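Local atomic coordinates of copper homeostasis protein CutC (Streptococcus agalactiae, PDB entry 2BDQ), a protein that probably binds copper ions and folds as a TIM barrel in a two-chain assembly. Residues 47-50 with 51-55; 28-31 with 32-35. One frame throughout, in Å; residues are numbered along the deposited sequence.

Contacts 1 and 2 illustrate how the two connections within one beta-alpha-beta unit of a TIM barrel are built. Contact 2 (residues 28-35) comes first along the chain, in the loop that leads from the C-terminal end of strand 24-28 to helix 40-52. Contact 1 (residues 47-55) ends that helix and turns the chain into strand 56-60, at the other end of the barrel. The two centres lie 21 Å apart and the nearest atoms about 9 Å, so they do not touch. In contact 2, Leu31 packs on Cys7 of strand 3-9, and Asp29, Asn30 and Ala32 meet the second subunit; contact 1 reaches that subunit through Tyr49.

Contact 1 (47-50 with 51-55); sequences NQYL and HEKGI
The carbonyl of Leu50 and the amide of Ile55 close a Schellman motif, a classic way to finish a helix. Ile55 N donates to Leu50 O at 3.0 Å with an N-H...O angle of 156°, standing above the carbonyl plane, and inside this loop Gly54 N donates to His51 O at 2.9 Å. Gly54 is the C' residue, and its positive phi of 70° turns the chain out of the helix. One turn back, Glu52 N still makes a regular helical bond to Gln48 O (3.1 Å), whereas Lys53 N has two weak ones, to Tyr49 O and Leu50 O. Tyr49 O is also served by a water that donates to it and, at 2.8 Å, to Glu52 OE2, so a side-chain carboxylate is bridged to the last turn of the helix.

The side chains fold over the same bend. Ile55 CG2, set between its own backbone N and carbonyl carbon, is pressed against Leu50 CB at 3.4 Å, a tight apolar fit. With CG beside the backbone N (chi1 -63°) and the chain extended at chi2, Lys53 CD lies 3.6 Å from Tyr49 CE2; the bend at chi3 then directs CE and the ammonium group onward, to bond to the carbonyl of Leu17 and more weakly to that of Leu14. His51 NE2 is satisfied by Asp91.

The cap therefore joins helix 40-52 to strand 56-60: Leu50 lies on Val25 of strand 24-28 and Val57 of strand 56-60, Ile55 also rests on Val25, and Tyr49 packs on Leu14 and on Leu73 of the second subunit.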
loop_
_atom_site.group_PDB
_atom_site.type_symbol
_atom_site.label_atom_id
_atom_site.label_comp_id
_atom_site.label_asym_id
_atom_site.label_seq_id
_atom_site.Cartn_x
_atom_site.Cartn_y
_atom_site.Cartn_z
ATOM N N ASN A 47 7.336 -9.873 9.279
ATOM C CA ASN A 47 7.452 -11.312 9.517
ATOM C C ASN A 47 8.481 -11.633 10.591
ATOM O O ASN A 47 8.237 -12.453 11.473
ATOM C CB ASN A 47 7.829 -12.054 8.232
ATOM C CG ASN A 47 6.703 -12.080 7.222
ATOM O OD1 ASN A 47 6.842 -12.644 6.135
ATOM N ND2 ASN A 47 5.580 -11.462 7.568
ATOM N N GLN A 48 9.639 -10.989 10.515
ATOM C CA GLN A 48 10.693 -11.220 11.495
ATOM C C GLN A 48 10.280 -10.685 12.860
ATOM O O GLN A 48 10.528 -11.322 13.878
ATOM C CB GLN A 48 11.990 -10.547 11.040
ATOM C CG GLN A 48 13.175 -10.755 11.973
ATOM C CD GLN A 48 14.465 -10.199 11.387
ATOM O OE1 GLN A 48 14.812 -10.488 10.236
ATOM N NE2 GLN A 48 15.183 -9.402 12.174
ATOM N N TYR A 49 9.643 -9.519 12.872
ATOM C CA TYR A 49 9.196 -8.905 14.117
ATOM C C TYR A 49 8.115 -9.743 14.786
ATOM O O TYR A 49 8.186 -10.020 15.979
ATOM C CB TYR A 49 8.646 -7.505 13.853
ATOM C CG TYR A 49 8.214 -6.773 15.101
ATOM C CD1 TYR A 49 9.145 -6.150 15.926
ATOM C CD2 TYR A 49 6.866 -6.704 15.458
ATOM C CE1 TYR A 49 8.744 -5.469 17.081
ATOM C CE2 TYR A 49 6.457 -6.030 16.604
ATOM C CZ TYR A 49 7.401 -5.412 17.411
ATOM O OH TYR A 49 7.004 -4.729 18.538
ATOM N N LEU A 50 7.109 -10.143 14.018
ATOM C CA LEU A 50 6.021 -10.942 14.559
ATOM C C LEU A 50 6.469 -12.350 14.947
ATOM O O LEU A 50 6.093 -12.846 16.006
ATOM C CB LEU A 50 4.869 -11.007 13.559
ATOM C CG LEU A 50 4.173 -9.668 13.301
ATOM C CD1 LEU A 50 3.266 -9.800 12.096
ATOM C CD2 LEU A 50 3.390 -9.225 14.541
ATOM N N HIS A 51 7.265 -12.998 14.102
ATOM C CA HIS A 51 7.745 -14.338 14.422
ATOM C C HIS A 51 8.524 -14.290 15.728
ATOM O O HIS A 51 8.445 -15.204 16.546
ATOM C CB HIS A 51 8.644 -14.872 13.306
ATOM C CG HIS A 51 7.904 -15.257 12.063
ATOM N ND1 HIS A 51 8.544 -15.546 10.877
ATOM C CD2 HIS A 51 6.580 -15.401 11.820
ATOM C CE1 HIS A 51 7.647 -15.847 9.957
ATOM N NE2 HIS A 51 6.448 -15.767 10.504
ATOM N N GLU A 52 9.271 -13.210 15.920
ATOM C CA GLU A 52 10.062 -13.025 17.127
ATOM C C GLU A 52 9.147 -12.994 18.359
ATOM O O GLU A 52 9.532 -13.471 19.427
ATOM C CB GLU A 52 10.858 -11.724 16.999
ATOM C CG GLU A 52 11.890 -11.444 18.075
ATOM C CD GLU A 52 12.821 -10.298 17.675
ATOM O OE1 GLU A 52 13.640 -10.505 16.747
ATOM O OE2 GLU A 52 12.726 -9.193 18.271
ATOM N N LYS A 53 7.935 -12.455 18.205
ATOM C CA LYS A 53 6.973 -12.386 19.307
ATOM C C LYS A 53 6.055 -13.609 19.304
ATOM O O LYS A 53 5.075 -13.672 20.048
ATOM C CB LYS A 53 6.128 -11.110 19.211
ATOM C CG LYS A 53 6.929 -9.831 19.347
ATOM C CD LYS A 53 6.081 -8.588 19.113
ATOM C CE LYS A 53 5.115 -8.312 20.244
ATOM N NZ LYS A 53 4.386 -7.040 19.993
ATOM N N GLY A 54 6.378 -14.578 18.454
ATOM C CA GLY A 54 5.585 -15.794 18.374
ATOM C C GLY A 54 4.193 -15.662 17.782
ATOM O O GLY A 54 3.236 -16.249 18.285
ATOM N N ILE A 55 4.063 -14.890 16.713
ATOM C CA ILE A 55 2.760 -14.738 16.083
ATOM C C ILE A 55 2.878 -14.960 14.576
ATOM O O ILE A 55 3.831 -14.503 13.943
ATOM C CB ILE A 55 2.153 -13.352 16.392
ATOM C CG1 ILE A 55 0.941 -13.103 15.504
ATOM C CG2 ILE A 55 3.199 -12.278 16.212
ATOM C CD1 ILE A 55 0.232 -11.808 15.800
HETATM O O HOH W 1 9.976 -8.595 17.980
#

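Contact 2 (28-31 with 32-35); sequences CDNL and AVGG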
loop_
_atom_site.group_PDB
_atom_site.type_symbol
_atom_site.label_atom_id
_atom_site.label_comp_id
_atom_site.label_asym_id
_atom_site.label_seq_id
_atom_site.Cartn_x
_atom_site.Cartn_y
_atom_site.Cartn_z
ATOM N N CYS A 28 -1.208 -6.232 5.581
ATOM C CA CYS A 28 -1.520 -5.576 4.325
ATOM C C CYS A 28 -1.317 -4.077 4.469
ATOM O O CYS A 28 -0.852 -3.600 5.507
ATOM C CB CYS A 28 -2.952 -5.896 3.860
ATOM S SG CYS A 28 -4.241 -5.991 5.128
ATOM N N ASP A 29 -1.614 -3.336 3.413
ATOM C CA ASP A 29 -1.486 -1.893 3.468
ATOM C C ASP A 29 -2.792 -1.367 2.891
ATOM O O ASP A 29 -3.686 -2.151 2.557
ATOM C CB ASP A 29 -0.280 -1.437 2.633
ATOM C CG ASP A 29 -0.024 0.058 2.735
ATOM O OD1 ASP A 29 -0.341 0.663 3.777
ATOM O OD2 ASP A 29 0.513 0.638 1.777
ATOM N N ASN A 30 -2.924 -0.047 2.814
ATOM C CA ASN A 30 -4.105 0.567 2.232
ATOM C C ASN A 30 -5.423 -0.036 2.738
ATOM O O ASN A 30 -6.222 -0.525 1.938
ATOM C CB ASN A 30 -4.032 0.400 0.709
ATOM C CG ASN A 30 -4.864 1.421 -0.043
ATOM O OD1 ASN A 30 -5.793 2.011 0.503
ATOM N ND2 ASN A 30 -4.536 1.621 -1.314
ATOM N N LEU A 31 -5.667 -0.007 4.045
ATOM C CA LEU A 31 -6.923 -0.557 4.549
ATOM C C LEU A 31 -8.130 0.271 4.120
ATOM O O LEU A 31 -9.269 -0.197 4.178
ATOM C CB LEU A 31 -6.885 -0.682 6.072
ATOM C CG LEU A 31 -5.964 -1.808 6.559
ATOM C CD1 LEU A 31 -6.024 -1.913 8.079
ATOM C CD2 LEU A 31 -6.387 -3.117 5.924
ATOM N N ALA A 32 -7.884 1.502 3.679
ATOM C CA ALA A 32 -8.970 2.360 3.234
ATOM C C ALA A 32 -9.682 1.749 2.030
ATOM O O ALA A 32 -10.862 2.012 1.800
ATOM C CB ALA A 32 -8.436 3.738 2.872
ATOM N N VAL A 33 -8.972 0.930 1.263
ATOM C CA VAL A 33 -9.571 0.321 0.086
ATOM C C VAL A 33 -9.851 -1.165 0.340
ATOM O O VAL A 33 -10.217 -1.917 -0.567
ATOM C CB VAL A 33 -8.652 0.528 -1.156
ATOM C CG1 VAL A 33 -7.464 -0.426 -1.117
ATOM C CG2 VAL A 33 -9.451 0.353 -2.419
ATOM N N GLY A 34 -9.690 -1.577 1.594
ATOM C CA GLY A 34 -9.940 -2.958 1.961
ATOM C C GLY A 34 -8.680 -3.782 2.150
ATOM O O GLY A 34 -8.747 -4.953 2.525
ATOM N N GLY A 35 -7.530 -3.178 1.865
ATOM C CA GLY A 35 -6.271 -3.880 2.040
ATOM C C GLY A 35 -5.596 -4.362 0.768
ATOM O O GLY A 35 -6.223 -5.012 -0.067
#
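In the beta-alpha loop at the C-terminal end of strand 24-28 of this TIM barrel, a short 3-10 turn is made by two bonds, Val33 N to Asn30 O at 3.2 Å and Gly34 N to Leu31 O at 3.0 Å. A wider loop closes round it, as Gly35 N also donates to Asn30 O, at 3.0 Å. The two donors to Asn30 O arrive from opposite faces of its carbonyl plane; the bond from Val33 is the straighter, 157° at the hydrogen, and that from Gly35 is more bent. Gly34 N stands steeply above the plane of the Leu31 carbonyl. Gly34 and Gly35 both have positive phi, and in this way the chain curls back until Gly35 lies beside the residues that follow the strand.

The carboxamide of Asn30 is swung away from its backbone N (chi1 -157°) and crosses the side chain of Val33, with CG 3.4 Å from Val33 CG1. Its ND2 is held by Asp29 of the second subunit, and the reciprocal bond joins this chain's Asp29 OD1 to Asn30 of that subunit; Asp29 OD2 goes to Thr36 there. Asp29 OD1 also receives a weak bond from Asn30 N, so one carboxylate oxygen serves both its own turn and the dimer interface. Outside the turn, Leu31 N is bonded to Glu9, and Arg62 reaches the carbonyl of Gly35.

Leu31 CD2 comes to 4.0 Å from Gly35 CA, the same carbon that points a hydrogen at Asp29 O in a CA-H...O contact of 3.2 Å, with an angle of 152° at the hydrogen.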